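Coenzyme A transferase (Yersinia pestis, PDB 3QLI) probably transfers coenzyme A between carboxylic acids, as a member of the acetyl-CoA hydrolase/transferase family related to 4-hydroxybutyrate CoA transferases. Local coordinates at residues P219-L231 and T409-L421. Residues are numbered along the deposited sequence; the frame is centred on the assembly and turned at random.
Sequences PEYTSISHIIADL and THYIVTEFGAVNL
I224 and I227 of helix 220-230 press on the hairpin of strands 411-414 and 417-420, the helix running nearly antiparallel to strand 411-414 (150°) with their axes 8.3 Å apart at closest. The approach is tightest at the turn, where the CA atoms of I224 and E415 are 4.9 Å apart. The turn from T414 to G417 is type I, and T414 OG1, itself hydrogen-bonded to L436 O, also takes the backbone N-H of F416, forming an ST turn.

I224 lays CG1 against the backbone, 3.4 Å from E415 N, a buried amide with no hydrogen-bond partner. One turn on, I227 splits its branches: with chi1 at -63°, CG1 carries CD1 over the turn toward T414 O and G417 N, while CG2 sits 3.8 Å from A418 CB and also meets V413 CG1. L231 continues the apolar seam, with CD2 obliquely against the Y411 ring. The direct hydrogen bond across the contact is S223 OG to E415 O, 2.8 Å. E220 and E415 run side by side, their carboxylate planes 83° apart; a water donates to OE2 of both and should ease the repulsion, and E415 OE2 is also hydrogen-bonded to S384 OG.

The helix lies across the 411-420 hairpin, at one edge of the mixed sheet, and through I228 and L231 reaches neighbouring strand 377-381, the layered alpha/beta architecture of CoA transferases.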
loop_
_atom_site.group_PDB
_atom_site.type_symbol
_atom_site.label_atom_id
_atom_site.label_comp_id
_atom_site.label_asym_id
_atom_site.label_seq_id
_atom_site.Cartn_x
_atom_site.Cartn_y
_atom_site.Cartn_z
ATOM N N PRO A 219 -30.237 -5.538 -12.027
ATOM C CA PRO A 219 -31.039 -4.392 -11.590
ATOM C C PRO A 219 -30.272 -3.453 -10.643
ATOM O O PRO A 219 -30.400 -2.233 -10.768
ATOM C CB PRO A 219 -32.226 -5.050 -10.874
ATOM C CG PRO A 219 -32.320 -6.424 -11.485
ATOM C CD PRO A 219 -30.897 -6.828 -11.751
ATOM N N GLU A 220 -29.502 -4.008 -9.711
ATOM C CA GLU A 220 -28.817 -3.189 -8.697
ATOM C C GLU A 220 -27.926 -2.110 -9.297
ATOM O O GLU A 220 -27.645 -1.108 -8.646
ATOM C CB GLU A 220 -27.993 -4.048 -7.742
ATOM C CG GLU A 220 -28.819 -5.019 -6.923
ATOM C CD GLU A 220 -28.937 -6.388 -7.583
ATOM O OE1 GLU A 220 -29.243 -6.452 -8.793
ATOM O OE2 GLU A 220 -28.716 -7.400 -6.881
ATOM N N TYR A 221 -27.478 -2.317 -10.530
ATOM C CA TYR A 221 -26.553 -1.388 -11.175
ATOM C C TYR A 221 -27.201 -0.051 -11.470
ATOM O O TYR A 221 -26.513 0.954 -11.606
ATOM C CB TYR A 221 -26.004 -1.970 -12.486
ATOM C CG TYR A 221 -24.988 -3.094 -12.319
ATOM C CD1 TYR A 221 -24.479 -3.423 -11.071
ATOM C CD2 TYR A 221 -24.542 -3.817 -13.419
ATOM C CE1 TYR A 221 -23.553 -4.458 -10.917
ATOM C CE2 TYR A 221 -23.621 -4.852 -13.282
ATOM C CZ TYR A 221 -23.129 -5.165 -12.033
ATOM O OH TYR A 221 -22.213 -6.189 -11.901
ATOM N N THR A 222 -28.521 -0.033 -11.608
ATOM C CA THR A 222 -29.194 1.229 -11.873
ATOM C C THR A 222 -28.978 2.170 -10.701
ATOM O O THR A 222 -28.515 3.293 -10.882
ATOM C CB THR A 222 -30.691 1.054 -12.165
ATOM O OG1 THR A 222 -30.842 0.298 -13.372
ATOM C CG2 THR A 222 -31.361 2.414 -12.341
ATOM N N SER A 223 -29.300 1.709 -9.497
ATOM C CA SER A 223 -29.134 2.553 -8.316
ATOM C C SER A 223 -27.659 2.849 -8.077
ATOM O O SER A 223 -27.278 3.969 -7.766
ATOM C CB SER A 223 -29.699 1.869 -7.075
ATOM O OG SER A 223 -29.222 2.523 -5.908
ATOM N N ILE A 224 -26.830 1.819 -8.195
ATOM C CA ILE A 224 -25.399 1.999 -7.999
ATOM C C ILE A 224 -24.804 3.030 -8.966
ATOM O O ILE A 224 -24.032 3.888 -8.558
ATOM C CB ILE A 224 -24.660 0.664 -8.082
ATOM C CG1 ILE A 224 -25.106 -0.234 -6.917
ATOM C CG2 ILE A 224 -23.125 0.906 -8.085
ATOM C CD1 ILE A 224 -24.505 -1.653 -6.942
ATOM N N SER A 225 -25.155 2.958 -10.248
ATOM C CA SER A 225 -24.567 3.894 -11.200
ATOM C C SER A 225 -24.960 5.335 -10.881
ATOM O O SER A 225 -24.185 6.254 -11.119
ATOM C CB SER A 225 -24.930 3.533 -12.649
ATOM O OG SER A 225 -26.332 3.617 -12.844
ATOM N N HIS A 226 -26.157 5.544 -10.334
ATOM C CA HIS A 226 -26.561 6.901 -9.959
ATOM C C HIS A 226 -25.899 7.417 -8.686
ATOM O O HIS A 226 -25.554 8.595 -8.599
ATOM C CB HIS A 226 -28.082 7.038 -9.905
ATOM C CG HIS A 226 -28.705 7.079 -11.262
ATOM N ND1 HIS A 226 -29.148 5.945 -11.912
ATOM C CD2 HIS A 226 -28.892 8.104 -12.128
ATOM C CE1 HIS A 226 -29.621 6.276 -13.103
ATOM N NE2 HIS A 226 -29.474 7.581 -13.259
ATOM N N ILE A 227 -25.699 6.544 -7.706
ATOM C CA ILE A 227 -25.018 6.977 -6.488
ATOM C C ILE A 227 -23.568 7.346 -6.835
ATOM O O ILE A 227 -23.034 8.363 -6.395
ATOM C CB ILE A 227 -25.033 5.874 -5.432
ATOM C CG1 ILE A 227 -26.473 5.556 -5.017
ATOM C CG2 ILE A 227 -24.184 6.272 -4.220
ATOM C CD1 ILE A 227 -26.611 4.168 -4.412
ATOM N N ILE A 228 -22.935 6.508 -7.632
ATOM C CA ILE A 228 -21.563 6.778 -8.063
ATOM C C ILE A 228 -21.504 8.073 -8.854
ATOM O O ILE A 228 -20.676 8.944 -8.581
ATOM C CB ILE A 228 -21.009 5.625 -8.918
ATOM C CG1 ILE A 228 -20.843 4.379 -8.048
ATOM C CG2 ILE A 228 -19.676 6.027 -9.585
ATOM C CD1 ILE A 228 -20.348 3.165 -8.795
ATOM N N ALA A 229 -22.401 8.219 -9.827
ATOM C CA ALA A 229 -22.386 9.425 -10.656
ATOM C C ALA A 229 -22.559 10.694 -9.818
ATOM O O ALA A 229 -21.996 11.735 -10.143
ATOM C CB ALA A 229 -23.448 9.350 -11.760
ATOM N N ASP A 230 -23.341 10.615 -8.748
ATOM C CA ASP A 230 -23.520 11.773 -7.878
ATOM C C ASP A 230 -22.208 12.194 -7.211
ATOM O O ASP A 230 -22.059 13.341 -6.793
ATOM C CB ASP A 230 -24.568 11.495 -6.800
ATOM C CG ASP A 230 -25.993 11.536 -7.330
ATOM O OD1 ASP A 230 -26.202 11.959 -8.491
ATOM O OD2 ASP A 230 -26.909 11.151 -6.565
ATOM N N LEU A 231 -21.265 11.259 -7.111
ATOM C CA LEU A 231 -19.975 11.516 -6.472
ATOM C C LEU A 231 -18.909 11.978 -7.468
ATOM O O LEU A 231 -17.764 12.218 -7.089
ATOM C CB LEU A 231 -19.479 10.257 -5.739
ATOM C CG LEU A 231 -20.321 9.776 -4.556
ATOM C CD1 LEU A 231 -19.920 8.371 -4.128
ATOM C CD2 LEU A 231 -20.201 10.747 -3.393
ATOM N N THR A 409 -9.532 1.864 2.556
ATOM C CA THR A 409 -10.840 2.091 1.958
ATOM C C THR A 409 -11.322 3.513 2.206
ATOM O O THR A 409 -11.170 4.055 3.296
ATOM C CB THR A 409 -11.885 1.079 2.460
ATOM O OG1 THR A 409 -11.370 -0.249 2.317
ATOM C CG2 THR A 409 -13.167 1.204 1.655
ATOM N N HIS A 410 -11.900 4.111 1.172
ATOM C CA HIS A 410 -12.400 5.472 1.259
ATOM C C HIS A 410 -13.920 5.470 1.233
ATOM O O HIS A 410 -14.571 5.612 2.262
ATOM C CB HIS A 410 -11.866 6.292 0.084
ATOM C CG HIS A 410 -12.152 7.757 0.183
ATOM N ND1 HIS A 410 -12.007 8.617 -0.885
ATOM C CD2 HIS A 410 -12.572 8.516 1.222
ATOM C CE1 HIS A 410 -12.324 9.841 -0.507
ATOM N NE2 HIS A 410 -12.672 9.807 0.766
ATOM N N TYR A 411 -14.471 5.284 0.043
ATOM C CA TYR A 411 -15.910 5.267 -0.144
ATOM C C TYR A 411 -16.381 3.911 -0.628
ATOM O O TYR A 411 -15.839 3.377 -1.594
ATOM C CB TYR A 411 -16.301 6.266 -1.237
ATOM C CG TYR A 411 -16.643 7.662 -0.778
ATOM C CD1 TYR A 411 -17.916 7.974 -0.325
ATOM C CD2 TYR A 411 -15.700 8.675 -0.829
ATOM C CE1 TYR A 411 -18.233 9.254 0.084
ATOM C CE2 TYR A 411 -16.005 9.956 -0.423
ATOM C CZ TYR A 411 -17.272 10.241 0.032
ATOM O OH TYR A 411 -17.574 11.518 0.438
ATOM N N ILE A 412 -17.397 3.355 0.021
ATOM C CA ILE A 412 -17.980 2.118 -0.484
ATOM C C ILE A 412 -19.408 2.411 -0.919
ATOM O O ILE A 412 -20.038 3.323 -0.389
ATOM C CB ILE A 412 -17.981 1.007 0.562
ATOM C CG1 ILE A 412 -18.655 1.477 1.856
ATOM C CG2 ILE A 412 -16.534 0.521 0.808
ATOM C CD1 ILE A 412 -18.913 0.343 2.861
ATOM N N VAL A 413 -19.898 1.647 -1.888
ATOM C CA VAL A 413 -21.232 1.871 -2.448
ATOM C C VAL A 413 -21.916 0.548 -2.733
ATOM O O VAL A 413 -21.295 -0.368 -3.269
ATOM C CB VAL A 413 -21.161 2.650 -3.769
ATOM C CG1 VAL A 413 -22.536 2.635 -4.489
ATOM C CG2 VAL A 413 -20.671 4.085 -3.514
ATOM N N THR A 414 -23.194 0.448 -2.352
ATOM C CA THR A 414 -24.059 -0.641 -2.800
ATOM C C THR A 414 -25.330 0.020 -3.345
ATOM O O THR A 414 -25.417 1.244 -3.400
ATOM C CB THR A 414 -24.451 -1.620 -1.650
ATOM O OG1 THR A 414 -25.362 -0.967 -0.753
ATOM C CG2 THR A 414 -23.221 -2.125 -0.860
ATOM N N GLU A 415 -26.314 -0.780 -3.739
ATOM C CA GLU A 415 -27.572 -0.218 -4.225
ATOM C C GLU A 415 -28.320 0.563 -3.128
ATOM O O GLU A 415 -29.253 1.328 -3.413
ATOM C CB GLU A 415 -28.460 -1.305 -4.857
ATOM C CG GLU A 415 -29.090 -2.310 -3.886
ATOM C CD GLU A 415 -28.236 -3.551 -3.648
ATOM O OE1 GLU A 415 -26.994 -3.488 -3.804
ATOM O OE2 GLU A 415 -28.809 -4.607 -3.308
ATOM N N PHE A 416 -27.887 0.415 -1.880
ATOM C CA PHE A 416 -28.523 1.151 -0.766
ATOM C C PHE A 416 -27.823 2.442 -0.312
ATOM O O PHE A 416 -28.259 3.095 0.636
ATOM C CB PHE A 416 -28.759 0.213 0.420
ATOM C CG PHE A 416 -29.641 -0.955 0.077
ATOM C CD1 PHE A 416 -30.979 -0.759 -0.233
ATOM C CD2 PHE A 416 -29.124 -2.233 0.016
ATOM C CE1 PHE A 416 -31.799 -1.834 -0.568
ATOM C CE2 PHE A 416 -29.932 -3.314 -0.310
ATOM C CZ PHE A 416 -31.268 -3.116 -0.609
ATOM N N GLY A 417 -26.755 2.835 -0.996
ATOM C CA GLY A 417 -26.168 4.134 -0.707
ATOM C C GLY A 417 -24.656 4.083 -0.651
ATOM O O GLY A 417 -24.065 3.158 -1.181
ATOM N N ALA A 418 -24.050 5.063 0.014
ATOM C CA ALA A 418 -22.600 5.216 0.030
ATOM C C ALA A 418 -22.115 5.568 1.434
ATOM O O ALA A 418 -22.818 6.233 2.194
ATOM C CB ALA A 418 -22.183 6.307 -0.945
ATOM N N VAL A 419 -20.908 5.136 1.772
ATOM C CA VAL A 419 -20.326 5.505 3.062
ATOM C C VAL A 419 -18.861 5.854 2.860
ATOM O O VAL A 419 -18.141 5.116 2.204
ATOM C CB VAL A 419 -20.428 4.347 4.080
ATOM C CG1 VAL A 419 -19.708 4.709 5.397
ATOM C CG2 VAL A 419 -21.890 3.998 4.346
ATOM N N ASN A 420 -18.440 6.974 3.436
ATOM C CA ASN A 420 -17.032 7.354 3.501
ATOM C C ASN A 420 -16.469 6.862 4.835
ATOM O O ASN A 420 -16.880 7.333 5.900
ATOM C CB ASN A 420 -16.918 8.878 3.383
ATOM C CG ASN A 420 -15.493 9.392 3.553
ATOM O OD1 ASN A 420 -14.547 8.632 3.781
ATOM N ND2 ASN A 420 -15.343 10.704 3.450
ATOM N N LEU A 421 -15.563 5.892 4.777
ATOM C CA LEU A 421 -15.055 5.233 5.984
ATOM C C LEU A 421 -13.911 5.974 6.704
ATOM O O LEU A 421 -13.584 5.649 7.847
ATOM C CB LEU A 421 -14.609 3.805 5.643
ATOM C CG LEU A 421 -15.656 2.870 5.032
ATOM C CD1 LEU A 421 -15.016 1.562 4.630
ATOM C CD2 LEU A 421 -16.764 2.621 6.045
HETATM O O HOH W 1 -28.019 -7.089 -4.281
#